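Local coordinates for HDLP (histone deacetylase-like protein) (Aquifex aeolicus, PDB 1C3R), which binds zinc and the hydroxamate inhibitor trichostatin A and, as a member of the histone deacetylase family, probably works as a zinc-dependent deacetylase, at residues V4-T9 with K44-S49; V28-R33 with E328-I333; A274-F279 with T307-E312; L255-L260 with A303-L308. The protein carries 2 engineered substitutions. One frame throughout, in Å; residues are numbered along the deposited sequence.

In the fold
The four contacts lie around a parallel beta sheet. Interaction 1 joins strands 4-8 and 46-48 at one edge of that sheet, and helix 28-37, which connects those strands, carries one half of interaction 2, centred about 17 Å away. Interactions 3 and 4 share helix 299-314 and the residues Thr307 and Leu308, with centres about 8 Å apart. Along the chain interactions 1 and 2 cross, whereas 3 and 4 both fall within the long span bridged by 28-33 and 328-333. Trp310 packs on interaction 1 and Trp306 on Leu31, so helix 299-314 links the sheet edge to the loop that carries a zinc ligand.

Interaction 1: V4-T9 with K44-S49; sequences VKLIGT and KELIKS
Leu6 and Ile7 run beside Leu46 and Ile47 as parallel neighbours, on the two strands of a beta-alpha-beta unit whose helix is 28-37. The register rests on the backbone ladder: Leu6 N donates to Glu45 O, Ile47 N meets Leu6 O at 2.8 Å with an almost straight bond (174° at the hydrogen), and Gly8 N follows to Ile47 O. Packing is tightest on the leucine face, where Leu6 and Leu46 lie side by side with their CD1 atoms 3.5 Å apart and Leu32 of helix 28-37 against both. On the other face Ile7 and Ile47 lie side by side and pack on helix 98-118. The solvent side is at exposed Lys44 and partly exposed Lys5, whose aliphatic chain does the packing. Bent at chi2 and chi4, Lys5 lays CG 3.6 Å from Ile47 CD1 and CD 3.3 Å from Glu45 O, but the 2.7 Å between Lys5 NZ and Lys44 NZ sets two donors together and is doubtful as modelled. Cutting Lys5 back to an alanine would probably leave Ile47 CD1 and Glu45 O thinly covered, with just CB beside them. Nearby, Val4 O accepts a water at 3.0 Å.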
loop_
_atom_site.group_PDB
_atom_site.type_symbol
_atom_site.label_atom_id
_atom_site.label_comp_id
_atom_site.label_asym_id
_atom_site.label_seq_id
_atom_site.Cartn_x
_atom_site.Cartn_y
_atom_site.Cartn_z
ATOM N N VAL A 4 7.188 33.258 19.843
ATOM C CA VAL A 4 6.763 31.940 19.405
ATOM C C VAL A 4 5.423 32.028 18.686
ATOM O O VAL A 4 4.423 32.445 19.264
ATOM C CB VAL A 4 6.643 30.998 20.618
ATOM C CG1 VAL A 4 6.333 29.573 20.163
ATOM C CG2 VAL A 4 7.932 31.056 21.425
ATOM N N LYS A 5 5.407 31.625 17.423
ATOM C CA LYS A 5 4.192 31.686 16.627
ATOM C C LYS A 5 3.749 30.335 16.080
ATOM O O LYS A 5 4.552 29.419 15.922
ATOM C CB LYS A 5 4.390 32.647 15.448
ATOM C CG LYS A 5 4.579 34.119 15.819
ATOM C CD LYS A 5 3.305 34.714 16.401
ATOM C CE LYS A 5 3.443 36.214 16.644
ATOM N NZ LYS A 5 4.528 36.532 17.612
ATOM N N LEU A 6 2.455 30.237 15.796
ATOM C CA LEU A 6 1.867 29.042 15.214
ATOM C C LEU A 6 1.215 29.519 13.916
ATOM O O LEU A 6 0.429 30.466 13.920
ATOM C CB LEU A 6 0.820 28.444 16.159
ATOM C CG LEU A 6 0.144 27.114 15.779
ATOM C CD1 LEU A 6 -0.750 27.297 14.573
ATOM C CD2 LEU A 6 1.197 26.063 15.513
ATOM N N ILE A 7 1.566 28.888 12.802
ATOM C CA ILE A 7 0.998 29.273 11.518
ATOM C C ILE A 7 -0.110 28.290 11.164
ATOM O O ILE A 7 0.103 27.079 11.158
ATOM C CB ILE A 7 2.070 29.271 10.397
ATOM C CG1 ILE A 7 3.070 30.415 10.600
ATOM C CG2 ILE A 7 1.406 29.472 9.050
ATOM C CD1 ILE A 7 3.880 30.347 11.865
ATOM N N GLY A 8 -1.301 28.813 10.892
ATOM C CA GLY A 8 -2.411 27.947 10.551
ATOM C C GLY A 8 -3.704 28.696 10.303
ATOM O O GLY A 8 -3.744 29.928 10.320
ATOM N N THR A 9 -4.764 27.934 10.070
ATOM C CA THR A 9 -6.089 28.471 9.808
ATOM C C THR A 9 -7.107 27.342 9.838
ATOM O O THR A 9 -6.768 26.192 9.583
ATOM C CB THR A 9 -6.166 29.120 8.421
ATOM O OG1 THR A 9 -7.517 29.515 8.157
ATOM C CG2 THR A 9 -5.716 28.138 7.350
ATOM N N LYS A 44 -2.984 36.180 19.406
ATOM C CA LYS A 44 -1.734 36.873 19.104
ATOM C C LYS A 44 -0.579 35.962 18.698
ATOM O O LYS A 44 0.356 36.399 18.026
ATOM C CB LYS A 44 -1.328 37.746 20.305
ATOM C CG LYS A 44 0.177 38.022 20.451
ATOM C CD LYS A 44 0.879 36.855 21.159
ATOM C CE LYS A 44 2.394 37.023 21.224
ATOM N NZ LYS A 44 3.034 36.906 19.882
ATOM N N GLU A 45 -0.640 34.703 19.107
ATOM C CA GLU A 45 0.410 33.742 18.783
ATOM C C GLU A 45 0.144 33.070 17.442
ATOM O O GLU A 45 1.012 32.394 16.891
ATOM C CB GLU A 45 0.472 32.669 19.865
ATOM C CG GLU A 45 0.789 33.195 21.237
ATOM C CD GLU A 45 0.572 32.154 22.305
ATOM O OE1 GLU A 45 -0.594 31.743 22.493
ATOM O OE2 GLU A 45 1.558 31.746 22.949
ATOM N N LEU A 46 -1.062 33.262 16.923
ATOM C CA LEU A 46 -1.463 32.643 15.669
ATOM C C LEU A 46 -1.312 33.519 14.424
ATOM O O LEU A 46 -1.811 34.642 14.377
ATOM C CB LEU A 46 -2.909 32.173 15.793
ATOM C CG LEU A 46 -3.499 31.438 14.597
ATOM C CD1 LEU A 46 -2.672 30.196 14.296
ATOM C CD2 LEU A 46 -4.938 31.071 14.905
ATOM N N ILE A 47 -0.615 32.991 13.421
ATOM C CA ILE A 47 -0.409 33.693 12.160
ATOM C C ILE A 47 -1.238 33.000 11.088
ATOM O O ILE A 47 -1.054 31.810 10.832
ATOM C CB ILE A 47 1.067 33.662 11.734
ATOM C CG1 ILE A 47 1.907 34.466 12.732
ATOM C CG2 ILE A 47 1.218 34.214 10.313
ATOM C CD1 ILE A 47 3.390 34.489 12.425
ATOM N N LYS A 48 -2.151 33.738 10.464
ATOM C CA LYS A 48 -3.006 33.165 9.427
ATOM C C LYS A 48 -2.201 32.711 8.217
ATOM O O LYS A 48 -1.402 33.469 7.673
ATOM C CB LYS A 48 -4.059 34.185 8.989
ATOM C CG LYS A 48 -5.028 33.654 7.948
ATOM C CD LYS A 48 -6.107 34.674 7.618
ATOM C CE LYS A 48 -7.111 34.111 6.616
ATOM N NZ LYS A 48 -7.816 32.904 7.147
ATOM N N SER A 49 -2.407 31.461 7.812
ATOM C CA SER A 49 -1.717 30.881 6.663
ATOM C C SER A 49 -2.041 31.648 5.384
ATOM O O SER A 49 -3.152 32.146 5.221
ATOM C CB SER A 49 -2.148 29.423 6.477
ATOM O OG SER A 49 -1.937 28.658 7.652
HETATM O O HOH W 1 3.845 31.921 22.189
#

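Interaction 2: V28-R33 with E328-I333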
loop_
_atom_site.group_PDB
_atom_site.type_symbol
_atom_site.label_atom_id
_atom_site.label_comp_id
_atom_site.label_asym_id
_atom_site.label_seq_id
_atom_site.Cartn_x
_atom_site.Cartn_y
_atom_site.Cartn_z
ATOM N N VAL A 28 -4.960 20.020 10.956
ATOM C CA VAL A 28 -4.536 21.311 11.480
ATOM C C VAL A 28 -5.709 22.085 12.083
ATOM O O VAL A 28 -5.570 22.726 13.126
ATOM C CB VAL A 28 -3.853 22.163 10.396
ATOM C CG1 VAL A 28 -3.517 23.543 10.952
ATOM C CG2 VAL A 28 -2.581 21.462 9.926
ATOM N N SER A 29 -6.869 22.019 11.441
ATOM C CA SER A 29 -8.030 22.726 11.953
ATOM C C SER A 29 -8.435 22.090 13.285
ATOM O O SER A 29 -8.988 22.761 14.163
ATOM C CB SER A 29 -9.183 22.668 10.943
ATOM O OG SER A 29 -9.624 21.337 10.725
ATOM N N LEU A 30 -8.142 20.799 13.435
ATOM C CA LEU A 30 -8.466 20.081 14.668
ATOM C C LEU A 30 -7.505 20.597 15.728
ATOM O O LEU A 30 -7.905 20.928 16.846
ATOM C CB LEU A 30 -8.245 18.566 14.513
ATOM C CG LEU A 30 -9.005 17.625 15.466
ATOM C CD1 LEU A 30 -8.275 16.296 15.530
ATOM C CD2 LEU A 30 -9.106 18.198 16.861
ATOM N N LEU A 31 -6.228 20.655 15.365
ATOM C CA LEU A 31 -5.194 21.123 16.273
ATOM C C LEU A 31 -5.615 22.487 16.841
ATOM O O LEU A 31 -5.644 22.687 18.053
ATOM C CB LEU A 31 -3.873 21.273 15.523
ATOM C CG LEU A 31 -2.577 21.231 16.344
ATOM C CD1 LEU A 31 -1.477 21.964 15.591
ATOM C CD2 LEU A 31 -2.777 21.877 17.686
ATOM N N LEU A 32 -5.951 23.424 15.960
ATOM C CA LEU A 32 -6.355 24.761 16.393
ATOM C C LEU A 32 -7.548 24.740 17.352
ATOM O O LEU A 32 -7.505 25.369 18.411
ATOM C CB LEU A 32 -6.684 25.643 15.178
ATOM C CG LEU A 32 -5.594 25.836 14.115
ATOM C CD1 LEU A 32 -6.102 26.768 13.018
ATOM C CD2 LEU A 32 -4.351 26.409 14.745
ATOM N N ARG A 33 -8.611 24.027 16.993
ATOM C CA ARG A 33 -9.782 23.959 17.863
ATOM C C ARG A 33 -9.459 23.275 19.184
ATOM O O ARG A 33 -9.982 23.648 20.229
ATOM C CB ARG A 33 -10.931 23.216 17.178
ATOM C CG ARG A 33 -11.519 23.932 15.973
ATOM C CD ARG A 33 -12.643 23.112 15.358
ATOM N NE ARG A 33 -13.272 23.790 14.230
ATOM C CZ ARG A 33 -13.956 24.926 14.322
ATOM N NH1 ARG A 33 -14.104 25.523 15.497
ATOM N NH2 ARG A 33 -14.491 25.468 13.236
ATOM N N GLU A 328 -15.283 16.527 23.998
ATOM C CA GLU A 328 -16.383 16.594 23.048
ATOM C C GLU A 328 -15.892 16.920 21.645
ATOM O O GLU A 328 -16.466 16.467 20.655
ATOM C CB GLU A 328 -17.415 17.630 23.501
ATOM C CG GLU A 328 -18.101 17.248 24.794
ATOM C CD GLU A 328 -18.695 15.850 24.728
ATOM O OE1 GLU A 328 -19.538 15.602 23.841
ATOM O OE2 GLU A 328 -18.314 14.998 25.558
ATOM N N LEU A 329 -14.835 17.719 21.558
ATOM C CA LEU A 329 -14.279 18.068 20.259
ATOM C C LEU A 329 -13.809 16.784 19.581
ATOM O O LEU A 329 -14.263 16.444 18.496
ATOM C CB LEU A 329 -13.096 19.024 20.415
ATOM C CG LEU A 329 -12.384 19.381 19.106
ATOM C CD1 LEU A 329 -13.363 20.067 18.173
ATOM C CD2 LEU A 329 -11.192 20.284 19.387
ATOM N N LEU A 330 -12.900 16.069 20.234
ATOM C CA LEU A 330 -12.383 14.831 19.671
ATOM C C LEU A 330 -13.489 13.819 19.386
ATOM O O LEU A 330 -13.480 13.161 18.351
ATOM C CB LEU A 330 -11.341 14.212 20.604
ATOM C CG LEU A 330 -10.051 15.008 20.822
ATOM C CD1 LEU A 330 -9.079 14.182 21.646
ATOM C CD2 LEU A 330 -9.422 15.344 19.479
ATOM N N LYS A 331 -14.439 13.694 20.305
ATOM C CA LYS A 331 -15.536 12.752 20.129
ATOM C C LYS A 331 -16.418 13.100 18.931
ATOM O O LYS A 331 -16.926 12.210 18.256
ATOM C CB LYS A 331 -16.385 12.692 21.403
ATOM C CG LYS A 331 -15.665 12.057 22.585
ATOM C CD LYS A 331 -16.438 12.195 23.900
ATOM C CE LYS A 331 -17.800 11.510 23.876
ATOM N NZ LYS A 331 -18.758 12.149 22.928
ATOM N N SER A 332 -16.583 14.388 18.657
ATOM C CA SER A 332 -17.428 14.816 17.546
ATOM C C SER A 332 -16.785 14.587 16.183
ATOM O O SER A 332 -17.419 14.823 15.155
ATOM C CB SER A 332 -17.769 16.299 17.672
ATOM O OG SER A 332 -16.622 17.092 17.423
ATOM N N ILE A 333 -15.538 14.132 16.166
ATOM C CA ILE A 333 -14.846 13.912 14.903
ATOM C C ILE A 333 -15.318 12.682 14.139
ATOM O O ILE A 333 -15.763 11.693 14.718
ATOM C CB ILE A 333 -13.326 13.802 15.110
ATOM C CG1 ILE A 333 -12.798 15.083 15.749
ATOM C CG2 ILE A 333 -12.631 13.580 13.776
ATOM C CD1 ILE A 333 -11.315 15.050 16.026
#
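Leu329 O receives two donors from Ser332: OG at 2.7 Å, tilted 19° from the carbonyl plane, and a weak bond from the backbone N. While its carbonyl is tied up near the end of helix 324-331, the side chain of Leu329 packs onto helix 28-37. With CG anti to the backbone N (chi1 176°), it brings Leu329 CD2 to 3.5 Å from Arg33 C and 3.7 Å from Arg33 CB. The guanidinium group of Arg33 leads away from this leucine, so the arginine contributes its backbone and the root of its side chain. Leu30 supplies the other half of the contact. Its CD2 lies 3.9 Å from Leu329 CD2 and equally far from Leu330 CD2, whereas its CD1 presses on Ile333 CD1 at 3.3 Å, tighter than ordinary carbon contact, the two side chains crossing at about a right angle. Pro299 of helix 299-314 touches both Leu30 and Ile333, and Phe34, one residue beyond Arg33, backs Leu329 and Leu330. Every pair that meets between 28-33 and 328-333 does so through carbon, which suggests that the fit of branched methyls, more than directed polar bonding, governs how these two segments lie against each other.

Interaction 3: A274-F279 with T307-E312; sequences AFLKAF and TLIWCE
Ile309 meets Phe279 with its CD1 methyl over one face of the ring, 4.0 Å from the centroid and 29° off the normal, which is the geometry of a CH-pi contact. The same methyl approaches Phe279 CG to 3.6 Å. Phe279 CG lies anti to the backbone N (chi1 175°), which carries the ring across to Ile309. Phe275 adds a flank: its CE2 comes 3.9 Å from Ile309 CG1, the two side chains crossing at about a right angle. About one turn further along helix 299-314, Glu312 uses its carbons. CG lies 3.3 Å from Leu276 CD1, and CB stands at the edge of the Phe279 ring, 4.2 Å from CE2. The carboxylate finds its salt-bridge partner in Arg283, later on helix 272-286. One shell further out, Tyr291 of strand 290-292 meets the Phe279 ring edge-to-face, which probably helps to position it. Putting an alanine in place of Phe279 would probably open a gap beside Ile309 CD1, leaving that methyl freer to turn and Tyr291 without its aromatic mate. The helix segments approach to 9.8 Å between axes, inclined by 39°, and the side chain of Phe275 lies about 7 Å from that of the zinc ligand Asp258. The contact is a buried hydrocarbon seam, which suggests that apolar fit largely determines how the helices pack, while Glu312 bonds beyond it to Arg283.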
loop_
_atom_site.group_PDB
_atom_site.type_symbol
_atom_site.label_atom_id
_atom_site.label_comp_id
_atom_site.label_asym_id
_atom_site.label_seq_id
_atom_site.Cartn_x
_atom_site.Cartn_y
_atom_site.Cartn_z
ATOM N N ALA A 274 7.966 10.394 24.192
ATOM C CA ALA A 274 9.198 10.101 23.477
ATOM C C ALA A 274 9.273 11.040 22.280
ATOM O O ALA A 274 10.352 11.508 21.902
ATOM C CB ALA A 274 9.217 8.668 23.005
ATOM N N PHE A 275 8.111 11.305 21.687
ATOM C CA PHE A 275 8.017 12.192 20.535
ATOM C C PHE A 275 8.506 13.591 20.941
ATOM O O PHE A 275 9.331 14.203 20.259
ATOM C CB PHE A 275 6.562 12.255 20.057
ATOM C CG PHE A 275 6.373 13.053 18.796
ATOM C CD1 PHE A 275 6.881 12.598 17.591
ATOM C CD2 PHE A 275 5.683 14.260 18.820
ATOM C CE1 PHE A 275 6.705 13.330 16.415
ATOM C CE2 PHE A 275 5.500 15.000 17.654
ATOM C CZ PHE A 275 6.013 14.533 16.448
ATOM N N LEU A 276 7.988 14.087 22.057
ATOM C CA LEU A 276 8.370 15.402 22.573
ATOM C C LEU A 276 9.851 15.435 22.911
ATOM O O LEU A 276 10.561 16.394 22.590
ATOM C CB LEU A 276 7.573 15.722 23.835
ATOM C CG LEU A 276 8.060 16.913 24.666
ATOM C CD1 LEU A 276 8.064 18.162 23.822
ATOM C CD2 LEU A 276 7.170 17.084 25.891
ATOM N N LYS A 277 10.305 14.376 23.569
ATOM C CA LYS A 277 11.697 14.259 23.971
ATOM C C LYS A 277 12.576 14.376 22.728
ATOM O O LYS A 277 13.574 15.101 22.727
ATOM C CB LYS A 277 11.919 12.909 24.661
ATOM C CG LYS A 277 13.015 12.896 25.725
ATOM C CD LYS A 277 14.373 13.283 25.173
ATOM C CE LYS A 277 15.431 13.322 26.279
ATOM N NZ LYS A 277 15.121 14.336 27.333
ATOM N N ALA A 278 12.201 13.665 21.665
ATOM C CA ALA A 278 12.966 13.706 20.420
ATOM C C ALA A 278 13.077 15.152 19.958
ATOM O O ALA A 278 14.140 15.612 19.551
ATOM C CB ALA A 278 12.280 12.867 19.349
ATOM N N PHE A 279 11.956 15.859 20.021
ATOM C CA PHE A 279 11.894 17.261 19.633
ATOM C C PHE A 279 12.885 18.078 20.469
ATOM O O PHE A 279 13.648 18.894 19.933
ATOM C CB PHE A 279 10.468 17.771 19.845
ATOM C CG PHE A 279 10.291 19.234 19.591
ATOM C CD1 PHE A 279 10.446 19.762 18.314
ATOM C CD2 PHE A 279 9.949 20.087 20.635
ATOM C CE1 PHE A 279 10.260 21.120 18.082
ATOM C CE2 PHE A 279 9.763 21.452 20.416
ATOM C CZ PHE A 279 9.918 21.971 19.137
ATOM N N THR A 307 0.044 19.178 20.509
ATOM C CA THR A 307 -0.267 20.086 21.609
ATOM C C THR A 307 0.942 20.106 22.543
ATOM O O THR A 307 1.290 21.152 23.100
ATOM C CB THR A 307 -1.536 19.650 22.401
ATOM O OG1 THR A 307 -2.707 19.883 21.605
ATOM C CG2 THR A 307 -1.663 20.440 23.698
ATOM N N LEU A 308 1.588 18.950 22.705
ATOM C CA LEU A 308 2.767 18.863 23.564
ATOM C C LEU A 308 3.849 19.750 22.946
ATOM O O LEU A 308 4.459 20.571 23.632
ATOM C CB LEU A 308 3.260 17.408 23.678
ATOM C CG LEU A 308 2.301 16.398 24.327
ATOM C CD1 LEU A 308 2.954 15.024 24.374
ATOM C CD2 LEU A 308 1.930 16.844 25.732
ATOM N N ILE A 309 4.056 19.608 21.642
ATOM C CA ILE A 309 5.045 20.407 20.935
ATOM C C ILE A 309 4.775 21.896 21.135
ATOM O O ILE A 309 5.678 22.660 21.467
ATOM C CB ILE A 309 5.032 20.100 19.414
ATOM C CG1 ILE A 309 5.411 18.639 19.175
ATOM C CG2 ILE A 309 6.003 21.012 18.685
ATOM C CD1 ILE A 309 6.795 18.288 19.676
ATOM N N TRP A 310 3.526 22.306 20.941
ATOM C CA TRP A 310 3.178 23.711 21.100
ATOM C C TRP A 310 3.405 24.239 22.512
ATOM O O TRP A 310 3.842 25.386 22.670
ATOM C CB TRP A 310 1.730 23.971 20.684
ATOM C CG TRP A 310 1.323 25.405 20.892
ATOM C CD1 TRP A 310 0.434 25.880 21.811
ATOM C CD2 TRP A 310 1.854 26.554 20.217
ATOM N NE1 TRP A 310 0.379 27.252 21.754
ATOM C CE2 TRP A 310 1.240 27.690 20.783
ATOM C CE3 TRP A 310 2.790 26.733 19.190
ATOM C CZ2 TRP A 310 1.531 28.995 20.357
ATOM C CZ3 TRP A 310 3.080 28.030 18.766
ATOM C CH2 TRP A 310 2.451 29.143 19.352
ATOM N N CYS A 311 3.104 23.433 23.532
ATOM C CA CYS A 311 3.323 23.875 24.915
ATOM C C CYS A 311 4.825 24.059 25.191
ATOM O O CYS A 311 5.230 24.999 25.880
ATOM C CB CYS A 311 2.724 22.875 25.915
ATOM S SG CYS A 311 0.906 22.836 25.976
ATOM N N GLU A 312 5.646 23.164 24.652
ATOM C CA GLU A 312 7.096 23.256 24.825
ATOM C C GLU A 312 7.575 24.600 24.290
ATOM O O GLU A 312 8.234 25.366 24.983
ATOM C CB GLU A 312 7.809 22.161 24.033
ATOM C CG GLU A 312 8.671 21.210 24.840
ATOM C CD GLU A 312 9.716 21.912 25.672
ATOM O OE1 GLU A 312 10.434 22.775 25.129
ATOM O OE2 GLU A 312 9.828 21.585 26.870
#

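Interaction 4: L255-L260 with A303-L308. With ZN (zinc ion), chain C.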
loop_
_atom_site.group_PDB
_atom_site.type_symbol
_atom_site.label_atom_id
_atom_site.label_comp_id
_atom_site.label_asym_id
_atom_site.label_seq_id
_atom_site.Cartn_x
_atom_site.Cartn_y
_atom_site.Cartn_z
ATOM N N LEU A 255 7.951 17.086 11.761
ATOM C CA LEU A 255 7.387 16.364 12.891
ATOM C C LEU A 255 6.111 15.568 12.681
ATOM O O LEU A 255 5.161 15.730 13.444
ATOM C CB LEU A 255 7.158 17.360 14.027
ATOM C CG LEU A 255 8.450 18.062 14.463
ATOM C CD1 LEU A 255 8.143 19.270 15.333
ATOM C CD2 LEU A 255 9.344 17.062 15.177
ATOM N N GLY A 256 6.087 14.699 11.674
ATOM C CA GLY A 256 4.906 13.879 11.444
ATOM C C GLY A 256 4.636 13.073 12.703
ATOM O O GLY A 256 5.562 12.664 13.406
ATOM N N THR A 257 3.374 12.838 13.012
ATOM C CA THR A 257 3.051 12.088 14.210
ATOM C C THR A 257 2.787 10.613 13.913
ATOM O O THR A 257 2.476 9.851 14.827
ATOM C CB THR A 257 1.822 12.692 14.908
ATOM O OG1 THR A 257 0.706 12.652 14.018
ATOM C CG2 THR A 257 2.079 14.161 15.288
ATOM N N ASP A 258 2.940 10.188 12.658
ATOM C CA ASP A 258 2.662 8.780 12.355
ATOM C C ASP A 258 3.538 7.716 13.029
ATOM O O ASP A 258 3.203 6.529 12.990
ATOM C CB ASP A 258 2.559 8.509 10.838
ATOM C CG ASP A 258 3.750 9.004 10.043
ATOM O OD1 ASP A 258 4.851 9.180 10.611
ATOM O OD2 ASP A 258 3.589 9.180 8.816
ATOM N N PRO A 259 4.698 8.098 13.600
ATOM C CA PRO A 259 5.503 7.066 14.269
ATOM C C PRO A 259 4.871 6.608 15.606
ATOM O O PRO A 259 5.350 5.664 16.237
ATOM C CB PRO A 259 6.842 7.771 14.473
ATOM C CG PRO A 259 6.411 9.189 14.705
ATOM C CD PRO A 259 5.457 9.362 13.551
ATOM N N LEU A 260 3.798 7.273 16.032
ATOM C CA LEU A 260 3.123 6.924 17.291
ATOM C C LEU A 260 2.400 5.564 17.255
ATOM O O LEU A 260 1.870 5.150 16.218
ATOM C CB LEU A 260 2.129 8.028 17.672
ATOM C CG LEU A 260 2.695 9.409 18.019
ATOM C CD1 LEU A 260 1.567 10.420 18.106
ATOM C CD2 LEU A 260 3.449 9.329 19.356
ATOM N N ALA A 303 -3.609 15.403 17.582
ATOM C CA ALA A 303 -3.984 16.546 18.403
ATOM C C ALA A 303 -3.183 16.622 19.699
ATOM O O ALA A 303 -2.681 17.691 20.072
ATOM C CB ALA A 303 -5.465 16.489 18.714
ATOM N N ARG A 304 -3.060 15.492 20.386
ATOM C CA ARG A 304 -2.327 15.467 21.644
ATOM C C ARG A 304 -0.835 15.681 21.440
ATOM O O ARG A 304 -0.217 16.484 22.142
ATOM C CB ARG A 304 -2.563 14.152 22.398
ATOM C CG ARG A 304 -4.013 13.908 22.842
ATOM C CD ARG A 304 -4.040 12.750 23.845
ATOM N NE ARG A 304 -3.250 11.653 23.310
ATOM C CZ ARG A 304 -2.726 10.670 24.023
ATOM N NH1 ARG A 304 -2.897 10.619 25.337
ATOM N NH2 ARG A 304 -2.001 9.747 23.410
ATOM N N ALA A 305 -0.258 14.982 20.470
ATOM C CA ALA A 305 1.171 15.101 20.210
ATOM C C ALA A 305 1.599 16.520 19.868
ATOM O O ALA A 305 2.531 17.054 20.467
ATOM C CB ALA A 305 1.586 14.151 19.093
ATOM N N TRP A 306 0.933 17.140 18.901
ATOM C CA TRP A 306 1.316 18.495 18.540
ATOM C C TRP A 306 0.993 19.502 19.635
ATOM O O TRP A 306 1.603 20.570 19.691
ATOM C CB TRP A 306 0.700 18.925 17.196
ATOM C CG TRP A 306 1.368 18.276 16.016
ATOM C CD1 TRP A 306 2.637 17.769 15.972
ATOM C CD2 TRP A 306 0.840 18.143 14.689
ATOM N NE1 TRP A 306 2.933 17.330 14.704
ATOM C CE2 TRP A 306 1.846 17.547 13.896
ATOM C CE3 TRP A 306 -0.387 18.471 14.091
ATOM C CZ2 TRP A 306 1.665 17.268 12.534
ATOM C CZ3 TRP A 306 -0.567 18.195 12.736
ATOM C CH2 TRP A 306 0.456 17.597 11.974
ATOM N N THR A 307 0.044 19.178 20.509
ATOM C CA THR A 307 -0.267 20.086 21.609
ATOM C C THR A 307 0.942 20.106 22.543
ATOM O O THR A 307 1.290 21.152 23.100
ATOM C CB THR A 307 -1.536 19.650 22.401
ATOM O OG1 THR A 307 -2.707 19.883 21.605
ATOM C CG2 THR A 307 -1.663 20.440 23.698
ATOM N N LEU A 308 1.588 18.950 22.705
ATOM C CA LEU A 308 2.767 18.863 23.564
ATOM C C LEU A 308 3.849 19.750 22.946
ATOM O O LEU A 308 4.459 20.571 23.632
ATOM C CB LEU A 308 3.260 17.408 23.678
ATOM C CG LEU A 308 2.301 16.398 24.327
ATOM C CD1 LEU A 308 2.954 15.024 24.374
ATOM C CD2 LEU A 308 1.930 16.844 25.732
HETATM ZN ZN ZN C . 4.623 9.243 7.178
#
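The zinc-site loop that follows strand 250-254 is held to helix 299-314 by Trp306, whose NE1 donates to Leu255 O. The bond is 3.0 Å long and 161° at the hydrogen, and the oxygen lies only 7° out of the indole plane, so the indole N-H points at it while the donor itself sits tilted from the carbonyl plane. Two residues on, Thr257 covers a face of the same indole. Its CG2 methyl is 3.7 Å from the centroid of the five-membered ring, displaced toward the NE1 side, where it comes within 3.3 Å of Trp306 NE1. This follows from a first torsion (chi1 60°) that puts OG1 between the backbone N and the carbonyl carbon and CG2 anti to the latter. Ala305 CB packs beside it, 3.8 Å from Thr257 CG2 and 3.9 Å from Leu260 CD1. A type I turn closed by Leu260 N to Thr257 O, 3.1 Å, brings these two apolar groups to the helix while Asp258 between them faces the metal. Asp258 OD2 binds zinc at 1.9 Å alongside Asp168 and His170 in a five-coordinate site, and OD1 accepts from Ala169 N, a second-shell bond that probably helps fix the carboxylate's rotation. Asp258 also touches the bound trichostatin A. Around the contact, Leu255 packs on Phe279 of helix 272-286 and pairs by backbone with Leu292 of strand 290-292, while Trp306 meets Phe124 of strand 122-125 edge-to-face and Leu31 of helix 28-37.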